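Local coordinates for protein Cyclase/dehydrase (Mycobacterium smegmatis str. MC2 155, PDB 5Z8O) that is of unknown function but, as a START-superfamily protein of the polyketide cyclase/dehydrase and lipid transport family, probably binds a lipid-like or other hydrophobic ligand, at residues W30-R42 with R47-G59. Sequence-based numbering, arbitrary orientation.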
ATOM      1  N   TRP B  30       4.682  14.148  13.646  1.00 27.39           N
ATOM      2  CA  TRP B  30       4.722  14.044  15.099  1.00 26.18           C
ATOM      3  C   TRP B  30       4.916  12.617  15.597  1.00 24.54           C
ATOM      4  O   TRP B  30       4.930  12.400  16.815  1.00 20.89           O
ATOM      5  CB  TRP B  30       3.464  14.679  15.720  1.00 24.20           C
ATOM      6  CG  TRP B  30       2.141  14.178  15.203  1.00 25.02           C
ATOM      7  CD1 TRP B  30       1.500  14.587  14.069  1.00 22.75           C
ATOM      8  CD2 TRP B  30       1.270  13.228  15.833  1.00 23.03           C
ATOM      9  NE1 TRP B  30       0.301  13.927  13.935  1.00 20.47           N
ATOM     10  CE2 TRP B  30       0.135  13.088  15.006  1.00 20.73           C
ATOM     11  CE3 TRP B  30       1.346  12.468  17.006  1.00 21.06           C
ATOM     12  CZ2 TRP B  30      -0.914  12.220  15.315  1.00 20.79           C
ATOM     13  CZ3 TRP B  30       0.303  11.608  17.312  1.00 19.10           C
ATOM     14  CH2 TRP B  30      -0.813  11.492  16.468  1.00 18.29           C
ATOM     15  N   ASN B  31       5.029  11.641  14.703  1.00 24.77           N
ATOM     16  CA  ASN B  31       5.373  10.264  15.065  1.00 26.16           C
ATOM     17  C   ASN B  31       6.728   9.915  14.460  1.00 25.03           C
ATOM     18  O   ASN B  31       6.837   9.800  13.223  1.00 24.08           O
ATOM     19  CB  ASN B  31       4.299   9.288  14.590  1.00 29.23           C
ATOM     20  CG  ASN B  31       2.977   9.495  15.296  1.00 28.30           C
ATOM     21  OD1 ASN B  31       2.086  10.175  14.786  1.00 27.27           O
ATOM     22  ND2 ASN B  31       2.844   8.915  16.483  1.00 27.24           N
ATOM     23  N   PRO B  32       7.782   9.741  15.264  1.00 29.40           N
ATOM     24  CA  PRO B  32       9.121   9.518  14.683  1.00 32.84           C
ATOM     25  C   PRO B  32       9.251   8.248  13.854  1.00 32.58           C
ATOM     26  O   PRO B  32      10.039   8.226  12.899  1.00 36.44           O
ATOM     27  CB  PRO B  32      10.031   9.473  15.920  1.00 35.94           C
ATOM     28  CG  PRO B  32       9.291  10.239  16.966  1.00 36.19           C
ATOM     29  CD  PRO B  32       7.839   9.955  16.721  1.00 34.22           C
ATOM     30  N   GLU B  33       8.503   7.196  14.177  1.00 31.92           N
ATOM     31  CA  GLU B  33       8.616   5.913  13.495  1.00 31.67           C
ATOM     32  C   GLU B  33       7.707   5.805  12.278  1.00 30.39           C
ATOM     33  O   GLU B  33       7.766   4.798  11.567  1.00 26.97           O
ATOM     34  CB  GLU B  33       8.275   4.784  14.469  1.00 38.12           C
ATOM     35  CG  GLU B  33       9.118   4.785  15.723  1.00 48.13           C
ATOM     36  CD  GLU B  33       8.341   4.287  16.922  1.00 56.19           C
ATOM     37  OE1 GLU B  33       7.430   3.454  16.736  1.00 59.05           O
ATOM     38  OE2 GLU B  33       8.623   4.750  18.047  1.00 59.72           O
ATOM     39  N   ILE B  34       6.915   6.831  11.993  1.00 27.82           N
ATOM     40  CA  ILE B  34       6.053   6.860  10.818  1.00 25.71           C
ATOM     41  C   ILE B  34       6.706   7.775   9.795  1.00 23.97           C
ATOM     42  O   ILE B  34       6.848   8.981  10.021  1.00 26.79           O
ATOM     43  CB  ILE B  34       4.635   7.330  11.165  1.00 21.85           C
ATOM     44  CG1 ILE B  34       3.960   6.332  12.111  1.00 23.87           C
ATOM     45  CG2 ILE B  34       3.812   7.530   9.900  1.00 15.67           C
ATOM     46  CD1 ILE B  34       2.555   6.724  12.514  1.00 23.81           C
ATOM     47  N   LYS B  35       7.146   7.192   8.682  1.00 22.93           N
ATOM     48  CA  LYS B  35       7.846   7.960   7.663  1.00 28.02           C
ATOM     49  C   LYS B  35       6.920   8.532   6.601  1.00 23.48           C
ATOM     50  O   LYS B  35       7.283   9.516   5.949  1.00 24.46           O
ATOM     51  CB  LYS B  35       8.916   7.087   7.000  1.00 30.50           C
ATOM     52  CG  LYS B  35      10.093   6.745   7.910  1.00 35.93           C
ATOM     53  CD  LYS B  35      10.260   7.767   9.030  1.00 39.27           C
ATOM     54  CE  LYS B  35      11.692   7.817   9.527  1.00 43.95           C
ATOM     55  NZ  LYS B  35      11.895   6.849  10.643  1.00 48.90           N
ATOM     56  N   GLY B  36       5.741   7.951   6.415  1.00 19.01           N
ATOM     57  CA  GLY B  36       4.812   8.461   5.428  1.00 22.63           C
ATOM     58  C   GLY B  36       3.418   7.937   5.672  1.00 18.91           C
ATOM     59  O   GLY B  36       3.233   6.843   6.215  1.00 16.14           O
ATOM     60  N   CYS B  37       2.432   8.724   5.262  1.00 15.48           N
ATOM     61  CA  CYS B  37       1.045   8.288   5.308  1.00 20.44           C
ATOM     62  C   CYS B  37       0.323   8.952   4.151  1.00 21.53           C
ATOM     63  O   CYS B  37       0.396  10.173   3.992  1.00 20.92           O
ATOM     64  CB  CYS B  37       0.380   8.644   6.638  1.00 19.31           C
ATOM     65  SG  CYS B  37      -1.313   8.037   6.767  1.00 19.97           S
ATOM     66  N   TRP B  38      -0.369   8.147   3.349  1.00 14.54           N
ATOM     67  CA  TRP B  38      -1.022   8.639   2.148  1.00 14.53           C
ATOM     68  C   TRP B  38      -2.463   8.164   2.111  1.00 17.77           C
ATOM     69  O   TRP B  38      -2.750   6.994   2.380  1.00 16.73           O
ATOM     70  CB  TRP B  38      -0.299   8.173   0.881  1.00 17.49           C
ATOM     71  CG  TRP B  38       1.108   8.644   0.800  1.00 17.73           C
ATOM     72  CD1 TRP B  38       1.568   9.764   0.167  1.00 23.20           C
ATOM     73  CD2 TRP B  38       2.257   7.989   1.347  1.00 19.18           C
ATOM     74  NE1 TRP B  38       2.933   9.855   0.306  1.00 25.00           N
ATOM     75  CE2 TRP B  38       3.380   8.774   1.021  1.00 22.80           C
ATOM     76  CE3 TRP B  38       2.444   6.815   2.087  1.00 24.75           C
ATOM     77  CZ2 TRP B  38       4.673   8.426   1.411  1.00 24.78           C
ATOM     78  CZ3 TRP B  38       3.730   6.470   2.468  1.00 27.19           C
ATOM     79  CH2 TRP B  38       4.827   7.273   2.129  1.00 25.67           C
ATOM     80  N   ILE B  39      -3.358   9.084   1.774  1.00 18.25           N
ATOM     81  CA  ILE B  39      -4.763   8.761   1.553  1.00 19.89           C
ATOM     82  C   ILE B  39      -4.898   8.093   0.190  1.00 19.22           C
ATOM     83  O   ILE B  39      -4.567   8.690  -0.841  1.00 15.62           O
ATOM     84  CB  ILE B  39      -5.625  10.025   1.643  1.00 18.65           C
ATOM     85  CG1 ILE B  39      -5.422  10.684   3.010  1.00 18.22           C
ATOM     86  CG2 ILE B  39      -7.091   9.699   1.393  1.00 17.83           C
ATOM     87  CD1 ILE B  39      -6.141  11.993   3.168  1.00 23.18           C
ATOM     88  N   LEU B  40      -5.363   6.844   0.184  1.00 17.63           N
ATOM     89  CA  LEU B  40      -5.504   6.081  -1.052  1.00 15.69           C
ATOM     90  C   LEU B  40      -6.885   6.219  -1.681  1.00 21.16           C
ATOM     91  O   LEU B  40      -7.005   6.171  -2.912  1.00 21.26           O
ATOM     92  CB  LEU B  40      -5.217   4.599  -0.794  1.00 12.72           C
ATOM     93  CG  LEU B  40      -3.801   4.236  -0.342  1.00 17.45           C
ATOM     94  CD1 LEU B  40      -3.687   2.739  -0.080  1.00 13.60           C
ATOM     95  CD2 LEU B  40      -2.776   4.678  -1.385  1.00 20.07           C
ATOM     96  N   ALA B  41      -7.924   6.380  -0.866  1.00 19.79           N
ATOM     97  CA  ALA B  41      -9.290   6.487  -1.357  1.00 23.38           C
ATOM     98  C   ALA B  41     -10.113   7.257  -0.337  1.00 19.73           C
ATOM     99  O   ALA B  41      -9.742   7.363   0.835  1.00 15.38           O
ATOM    100  CB  ALA B  41      -9.909   5.109  -1.622  1.00 27.54           C
ATOM    101  N   ARG B  42     -11.241   7.794  -0.798  1.00 15.22           N
ATOM    102  CA  ARG B  42     -12.125   8.598   0.030  1.00 15.09           C
ATOM    103  C   ARG B  42     -13.559   8.118  -0.115  1.00 18.04           C
ATOM    104  O   ARG B  42     -13.953   7.586  -1.157  1.00 20.87           O
ATOM    105  CB  ARG B  42     -12.053  10.093  -0.355  1.00 17.01           C
ATOM    106  CG  ARG B  42     -10.659  10.695  -0.264  1.00 20.78           C
ATOM    107  CD  ARG B  42     -10.623  12.136  -0.765  1.00 18.12           C
ATOM    108  NE  ARG B  42      -9.282  12.699  -0.635  1.00 17.58           N
ATOM    109  CZ  ARG B  42      -8.834  13.313   0.456  1.00 18.08           C
ATOM    110  NH1 ARG B  42      -9.622  13.444   1.516  1.00 21.00           N
ATOM    111  NH2 ARG B  42      -7.597  13.791   0.487  1.00 16.67           N
ATOM    112  N   ARG B  47     -14.135  12.079   3.164  1.00 17.46           N
ATOM    113  CA  ARG B  47     -13.365  11.535   4.276  1.00 18.18           C
ATOM    114  C   ARG B  47     -12.565  10.326   3.802  1.00 17.01           C
ATOM    115  O   ARG B  47     -13.105   9.474   3.085  1.00 18.62           O
ATOM    116  CB  ARG B  47     -14.275  11.147   5.439  1.00 17.74           C
ATOM    117  CG  ARG B  47     -14.809  12.346   6.213  1.00 21.27           C
ATOM    118  CD  ARG B  47     -15.614  11.929   7.431  1.00 22.39           C
ATOM    119  NE  ARG B  47     -16.821  11.187   7.080  1.00 21.86           N
ATOM    120  CZ  ARG B  47     -17.700  10.736   7.971  1.00 26.39           C
ATOM    121  NH1 ARG B  47     -17.504  10.954   9.264  1.00 27.11           N
ATOM    122  NH2 ARG B  47     -18.773  10.065   7.571  1.00 26.27           N
ATOM    123  N   PRO B  48     -11.288  10.225   4.161  1.00 17.41           N
ATOM    124  CA  PRO B  48     -10.469   9.101   3.695  1.00 14.92           C
ATOM    125  C   PRO B  48     -11.065   7.758   4.085  1.00 12.47           C
ATOM    126  O   PRO B  48     -11.543   7.566   5.205  1.00 12.75           O
ATOM    127  CB  PRO B  48      -9.121   9.338   4.387  1.00 19.13           C
ATOM    128  CG  PRO B  48      -9.089  10.815   4.636  1.00 21.80           C
ATOM    129  CD  PRO B  48     -10.504  11.216   4.919  1.00 20.76           C
ATOM    130  N   SER B  49     -11.036   6.823   3.137  1.00 16.57           N
ATOM    131  CA  SER B  49     -11.536   5.473   3.356  1.00 17.11           C
ATOM    132  C   SER B  49     -10.442   4.415   3.332  1.00 13.59           C
ATOM    133  O   SER B  49     -10.691   3.279   3.763  1.00 12.96           O
ATOM    134  CB  SER B  49     -12.603   5.126   2.306  1.00 17.39           C
ATOM    135  OG  SER B  49     -12.060   5.175   1.002  1.00 19.88           O
ATOM    136  N   GLN B  50      -9.245   4.750   2.851  1.00 14.44           N
ATOM    137  CA  GLN B  50      -8.146   3.796   2.780  1.00 16.73           C
ATOM    138  C   GLN B  50      -6.823   4.548   2.856  1.00 16.58           C
ATOM    139  O   GLN B  50      -6.663   5.595   2.223  1.00 13.81           O
ATOM    140  CB  GLN B  50      -8.212   2.967   1.490  1.00 17.00           C
ATOM    141  CG  GLN B  50      -7.207   1.820   1.428  1.00 17.29           C
ATOM    142  CD  GLN B  50      -7.226   1.095   0.093  1.00 16.22           C
ATOM    143  OE1 GLN B  50      -7.314   1.720  -0.963  1.00 17.32           O
ATOM    144  NE2 GLN B  50      -7.146  -0.231   0.138  1.00 14.97           N
ATOM    145  N   LEU B  51      -5.884   4.014   3.635  1.00 15.48           N
ATOM    146  CA  LEU B  51      -4.597   4.657   3.861  1.00 11.91           C
ATOM    147  C   LEU B  51      -3.456   3.696   3.568  1.00 13.60           C
ATOM    148  O   LEU B  51      -3.590   2.481   3.729  1.00 12.78           O
ATOM    149  CB  LEU B  51      -4.441   5.151   5.309  1.00 13.83           C
ATOM    150  CG  LEU B  51      -5.519   6.035   5.926  1.00 14.68           C
ATOM    151  CD1 LEU B  51      -5.255   6.200   7.420  1.00 17.65           C
ATOM    152  CD2 LEU B  51      -5.555   7.389   5.231  1.00 18.97           C
ATOM    153  N   ARG B  52      -2.321   4.260   3.161  1.00 15.61           N
ATOM    154  CA  ARG B  52      -1.032   3.584   3.230  1.00 12.74           C
ATOM    155  C   ARG B  52      -0.208   4.217   4.343  1.00 12.41           C
ATOM    156  O   ARG B  52      -0.067   5.444   4.394  1.00 14.52           O
ATOM    157  CB  ARG B  52      -0.272   3.674   1.904  1.00 15.02           C
ATOM    158  CG  ARG B  52       1.187   3.227   2.021  1.00 12.64           C
ATOM    159  CD  ARG B  52       1.974   3.337   0.709  1.00 10.91           C
ATOM    160  NE  ARG B  52       3.387   3.031   0.934  1.00 15.60           N
ATOM    161  CZ  ARG B  52       4.251   2.683  -0.016  1.00 20.06           C
ATOM    162  NH1 ARG B  52       3.858   2.583  -1.278  1.00 18.58           N
ATOM    163  NH2 ARG B  52       5.513   2.425   0.301  1.00 20.08           N
ATOM    164  N   LEU B  53       0.342   3.384   5.226  1.00 16.55           N
ATOM    165  CA  LEU B  53       1.180   3.839   6.330  1.00 18.13           C
ATOM    166  C   LEU B  53       2.537   3.161   6.216  1.00 19.02           C
ATOM    167  O   LEU B  53       2.619   1.927   6.196  1.00 18.56           O
ATOM    168  CB  LEU B  53       0.531   3.528   7.681  1.00 21.20           C
ATOM    169  CG  LEU B  53       1.272   4.027   8.924  1.00 25.90           C
ATOM    170  CD1 LEU B  53       0.917   5.478   9.206  1.00 30.09           C
ATOM    171  CD2 LEU B  53       0.973   3.146  10.133  1.00 27.79           C
ATOM    172  N   ASP B  54       3.589   3.967   6.098  1.00 22.09           N
ATOM    173  CA  ASP B  54       4.969   3.491   6.094  1.00 23.63           C
ATOM    174  C   ASP B  54       5.623   3.716   7.452  1.00 21.00           C
ATOM    175  O   ASP B  54       5.670   4.850   7.941  1.00 13.91           O
ATOM    176  CB  ASP B  54       5.781   4.170   4.992  1.00 22.68           C
ATOM    177  CG  ASP B  54       5.518   3.568   3.625  1.00 26.85           C
ATOM    178  OD1 ASP B  54       4.474   2.904   3.461  1.00 25.48           O
ATOM    179  OD2 ASP B  54       6.362   3.746   2.721  1.00 29.66           O
ATOM    180  N   VAL B  55       6.101   2.638   8.070  1.00 25.12           N
ATOM    181  CA  VAL B  55       6.765   2.716   9.364  1.00 27.38           C
ATOM    182  C   VAL B  55       8.211   2.286   9.156  1.00 25.57           C
ATOM    183  O   VAL B  55       8.508   1.455   8.292  1.00 20.78           O
ATOM    184  CB  VAL B  55       6.051   1.823  10.407  1.00 34.70           C
ATOM    185  CG1 VAL B  55       6.825   1.756  11.716  1.00 39.28           C
ATOM    186  CG2 VAL B  55       4.634   2.322  10.647  1.00 35.39           C
ATOM    187  N   GLU B  56       9.120   2.867   9.942  1.00 19.14           N
ATOM    188  CA  GLU B  56      10.527   2.481   9.921  1.00 17.97           C
ATOM    189  C   GLU B  56      11.011   2.216  11.337  1.00 22.68           C
ATOM    190  O   GLU B  56      10.876   3.080  12.211  1.00 20.50           O
ATOM    191  CB  GLU B  56      11.397   3.555   9.262  1.00 23.42           C
ATOM    192  CG  GLU B  56      12.791   3.062   8.905  1.00 27.04           C
ATOM    193  CD  GLU B  56      13.668   4.151   8.317  1.00 33.29           C
ATOM    194  OE1 GLU B  56      14.414   4.794   9.087  1.00 34.77           O
ATOM    195  OE2 GLU B  56      13.614   4.362   7.087  1.00 35.91           O
ATOM    196  N   ILE B  57      11.607   1.046  11.553  1.00 24.52           N
ATOM    197  CA  ILE B  57      12.139   0.661  12.855  1.00 23.89           C
ATOM    198  C   ILE B  57      13.523   0.064  12.643  1.00 19.24           C
ATOM    199  O   ILE B  57      13.663  -0.943  11.940  1.00 20.02           O
ATOM    200  CB  ILE B  57      11.221  -0.335  13.581  1.00 27.91           C
ATOM    201  CG1 ILE B  57       9.888   0.331  13.928  1.00 31.35           C
ATOM    202  CG2 ILE B  57      11.901  -0.861  14.834  1.00 31.49           C
ATOM    203  CD1 ILE B  57       8.828  -0.630  14.414  1.00 34.76           C
ATOM    204  N   GLN B  58      14.540   0.683  13.249  1.00 21.92           N
ATOM    205  CA  GLN B  58      15.939   0.291  13.055  1.00 25.15           C
ATOM    206  C   GLN B  58      16.316   0.312  11.578  1.00 25.89           C
ATOM    207  O   GLN B  58      17.028  -0.565  11.087  1.00 26.56           O
ATOM    208  CB  GLN B  58      16.231  -1.083  13.664  1.00 28.44           C
ATOM    209  CG  GLN B  58      16.176  -1.131  15.179  1.00 27.68           C
ATOM    210  CD  GLN B  58      16.584  -2.488  15.726  1.00 28.43           C
ATOM    211  OE1 GLN B  58      17.338  -3.226  15.090  1.00 25.61           O
ATOM    212  NE2 GLN B  58      16.080  -2.827  16.908  1.00 27.68           N
ATOM    213  N   GLY B  59      15.828   1.321  10.858  1.00 28.32           N
ATOM    214  CA  GLY B  59      16.055   1.401   9.433  1.00 25.92           C
ATOM    215  C   GLY B  59      15.275   0.410   8.600  1.00 27.41           C
ATOM    216  O   GLY B  59      15.403   0.425   7.370  1.00 30.27           O
TER
HETATM  217  O   HOH W   1      13.451   4.451  12.160  1.00 48.72           O
HETATM  218  O   HOH W   2     -13.716   4.274  -0.873  1.00 25.63           O
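The hairpin at one edge of this chain's START-type sheet pairs strand 34-42 with strand 48-57, antiparallel. At its middle Trp38 and Arg52 exchange backbone bonds, N to O and O to N, both 2.9 Å. Two classic bulges interrupt the ladder: Lys35 and Gly36 share Asp54 O, and Leu40 and Ala41 share Gln50 O, the second member of each pair bonding weakly. On one face the Trp38 ring lies alongside the extended Arg52 chain, CE3 3.8 Å from Arg52 CD, and its CZ3 edge meets Asp54 CG at 3.6 Å, ring and carboxylate planes 76° apart. Arg52 grips that carboxylate side-on, NE to OD1 (2.8 Å, nearly straight at 169°) and NH2 to OD2, which fixes both groups beside the indole. Arg52 also reaches Asp84 of the second subunit, placing this face at the dimer interface. The other face is apolar: Ile34 CG2 meets Leu53 CD1 at 3.6 Å, the two side chains crossing at about a right angle. Farther along, Ile39 CD1 presses tightly on Pro48 CG (3.5 Å), and Phe24 packs against Cys37, Pro48 and Leu51. The curved antiparallel sheet, wrapped around a long C-terminal helix, is characteristic of the Bet v 1-like helix-grip fold.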